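Local coordinates for putative ABC transporter amino acid-binding protein (Sinorhizobium meliloti, PDB 2Q88) that binds the compatible solutes ectoine and hydroxyectoine and probably delivers them, like other family 3 solute-binding proteins, to an ABC transporter for uptake, at residues K137-E141 / A142-R146. Sequence-based numbering, arbitrary orientation.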
ATOM      1  N   LYS A 137       9.311  -1.355  -8.915  1.00 25.10           N
ATOM      2  CA  LYS A 137       9.059  -1.037 -10.326  1.00 25.31           C
ATOM      3  C   LYS A 137       9.663   0.315 -10.734  1.00 24.82           C
ATOM      4  O   LYS A 137      10.216   0.441 -11.820  1.00 24.26           O
ATOM      5  CB  LYS A 137       7.558  -1.085 -10.643  1.00 26.26           C
ATOM      6  CG  LYS A 137       7.211  -0.879 -12.130  1.00 26.88           C
ATOM      7  CD  LYS A 137       7.655  -2.047 -13.009  1.00 28.69           C
ATOM      8  CE  LYS A 137       7.368  -1.772 -14.490  1.00 29.97           C
ATOM      9  NZ  LYS A 137       7.699  -2.939 -15.344  1.00 32.82           N
ATOM     10  N   LEU A 138       9.563   1.316  -9.863  1.00 24.37           N
ATOM     11  CA  LEU A 138      10.164   2.628 -10.148  1.00 24.29           C
ATOM     12  C   LEU A 138      11.679   2.555 -10.275  1.00 24.27           C
ATOM     13  O   LEU A 138      12.266   3.251 -11.116  1.00 23.77           O
ATOM     14  CB  LEU A 138       9.781   3.665  -9.086  1.00 24.43           C
ATOM     15  CG  LEU A 138       8.320   4.111  -9.043  1.00 22.92           C
ATOM     16  CD1 LEU A 138       8.050   4.915  -7.782  1.00 21.44           C
ATOM     17  CD2 LEU A 138       7.927   4.895 -10.304  1.00 22.64           C
ATOM     18  N   ALA A 139      12.307   1.724  -9.441  1.00 24.52           N
ATOM     19  CA  ALA A 139      13.762   1.502  -9.515  1.00 24.58           C
ATOM     20  C   ALA A 139      14.126   0.856 -10.842  1.00 24.59           C
ATOM     21  O   ALA A 139      15.006   1.338 -11.552  1.00 24.96           O
ATOM     22  CB  ALA A 139      14.231   0.626  -8.381  1.00 24.22           C
ATOM     23  N   LEU A 140      13.441  -0.232 -11.173  1.00 24.97           N
ATOM     24  CA  LEU A 140      13.643  -0.925 -12.454  1.00 25.45           C
ATOM     25  C   LEU A 140      13.385  -0.040 -13.681  1.00 25.95           C
ATOM     26  O   LEU A 140      14.127  -0.126 -14.664  1.00 25.71           O
ATOM     27  CB  LEU A 140      12.793  -2.197 -12.515  1.00 25.11           C
ATOM     28  CG  LEU A 140      13.150  -3.295 -11.505  1.00 25.54           C
ATOM     29  CD1 LEU A 140      12.048  -4.347 -11.440  1.00 26.74           C
ATOM     30  CD2 LEU A 140      14.506  -3.944 -11.807  1.00 27.49           C
ATOM     31  N   GLU A 141      12.360   0.815 -13.622  1.00 26.17           N
ATOM     32  CA  GLU A 141      12.044   1.731 -14.734  1.00 27.01           C
ATOM     33  C   GLU A 141      13.071   2.852 -14.890  1.00 26.81           C
ATOM     34  O   GLU A 141      13.236   3.396 -15.981  1.00 25.85           O
ATOM     35  CB  GLU A 141      10.651   2.352 -14.575  1.00 27.00           C
ATOM     36  CG  GLU A 141       9.509   1.352 -14.618  1.00 28.22           C
ATOM     37  CD  GLU A 141       8.150   1.987 -14.397  1.00 29.37           C
ATOM     38  OE1 GLU A 141       8.044   2.947 -13.600  1.00 34.13           O
ATOM     39  OE2 GLU A 141       7.174   1.516 -15.020  1.00 33.35           O
ATOM     40  N   ALA A 142      13.746   3.203 -13.794  1.00 26.51           N
ATOM     41  CA  ALA A 142      14.794   4.233 -13.823  1.00 26.84           C
ATOM     42  C   ALA A 142      16.101   3.675 -14.364  1.00 26.99           C
ATOM     43  O   ALA A 142      17.059   4.424 -14.614  1.00 26.89           O
ATOM     44  CB  ALA A 142      15.014   4.806 -12.427  1.00 27.10           C
ATOM     45  N   GLY A 143      16.145   2.355 -14.527  1.00 26.99           N
ATOM     46  CA  GLY A 143      17.322   1.691 -15.065  1.00 26.90           C
ATOM     47  C   GLY A 143      18.200   1.004 -14.037  1.00 27.02           C
ATOM     48  O   GLY A 143      19.297   0.569 -14.371  1.00 26.70           O
ATOM     49  N   VAL A 144      17.748   0.909 -12.781  1.00 26.78           N
ATOM     50  CA  VAL A 144      18.508   0.129 -11.797  1.00 26.91           C
ATOM     51  C   VAL A 144      18.389  -1.337 -12.219  1.00 27.10           C
ATOM     52  O   VAL A 144      17.270  -1.843 -12.368  1.00 27.35           O
ATOM     53  CB  VAL A 144      17.997   0.324 -10.352  1.00 26.48           C
ATOM     54  CG1 VAL A 144      18.902  -0.404  -9.357  1.00 27.00           C
ATOM     55  CG2 VAL A 144      17.911   1.803 -10.015  1.00 26.86           C
ATOM     56  N   PRO A 145      19.524  -1.998 -12.454  1.00 27.35           N
ATOM     57  CA  PRO A 145      19.536  -3.411 -12.846  1.00 27.25           C
ATOM     58  C   PRO A 145      18.868  -4.279 -11.792  1.00 27.27           C
ATOM     59  O   PRO A 145      18.903  -3.938 -10.608  1.00 26.42           O
ATOM     60  CB  PRO A 145      21.031  -3.742 -12.898  1.00 27.67           C
ATOM     61  CG  PRO A 145      21.696  -2.445 -13.107  1.00 27.11           C
ATOM     62  CD  PRO A 145      20.889  -1.439 -12.392  1.00 27.15           C
ATOM     63  N   ARG A 146      18.290  -5.397 -12.219  1.00 27.02           N
ATOM     64  CA  ARG A 146      17.564  -6.303 -11.320  1.00 27.55           C
ATOM     65  C   ARG A 146      18.399  -6.698 -10.100  1.00 27.53           C
ATOM     66  O   ARG A 146      17.883  -6.759  -8.986  1.00 27.57           O
ATOM     67  CB  ARG A 146      17.101  -7.555 -12.086  1.00 27.73           C
ATOM     68  CG  ARG A 146      16.386  -8.607 -11.251  1.00 27.77           C
ATOM     69  CD  ARG A 146      14.991  -8.209 -10.797  1.00 28.20           C
ATOM     70  NE  ARG A 146      14.991  -7.590  -9.470  1.00 29.54           N
ATOM     71  CZ  ARG A 146      13.885  -7.303  -8.788  1.00 29.20           C
ATOM     72  NH1 ARG A 146      12.699  -7.561  -9.320  1.00 28.55           N
ATOM     73  NH2 ARG A 146      13.960  -6.755  -7.583  1.00 28.86           N
TER
HETATM   74  O   HOH W   1      16.170  -1.847 -14.841  1.00 32.00           O
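Ala-139 and Val-144 meet where helix 134-141 ends in a Schellman motif and the chain turns toward strand 149-151, in one lobe of this periplasmic-binding-protein fold. On the buried side the packing is tight. Val-144 N donates to Ala-139 O at 3.0 Å, the 6→1 bond of the motif. Because Val-144 holds CG2 anti to its carbonyl carbon, that methyl lies 3.3 Å from the same Ala-139 O and 4.2 Å from Ala-139 CB. The beta-branched valine thus lays a methyl against a carbonyl oxygen already bonded by its own N-H, while the single methyl of alanine lets the returning chain come close. Val-149 lies against both side chains, and Ile-119 and Ala-120 add apolar contacts to Val-144.

Gly-143 makes the reversal with a positive phi of 102°, where a CB would press against the preceding carbonyl oxygen. Its N donates the 5→2 bond to Leu-140 O from above the carbonyl plane. Ala-142 N keeps its helical bond to Leu-138 O and adds a weak one to Ala-139 O; the small alanine CB fits beside these carbonyl oxygens, 3.4 Å from Leu-138 O.

The other side is looser and wetter. A water donates to both Leu-140 O and Val-144 O, joining the last turn to the departing chain. Leu-140 starts away from that chain, but its branched end returns to reach both Val-144 O, 3.5 Å from CD2, and the arginine. Arginine suits the outer edge because its long, bent chain joins apolar cover to charge: NH2 of Arg-146 forms a salt bridge with Glu-136 and a hydrogen bond to Val-149 O, while the Leu-140 methyls lie over one guanidinium face, offset toward its rim, with CD1 3.9 Å from Arg-146 NH1.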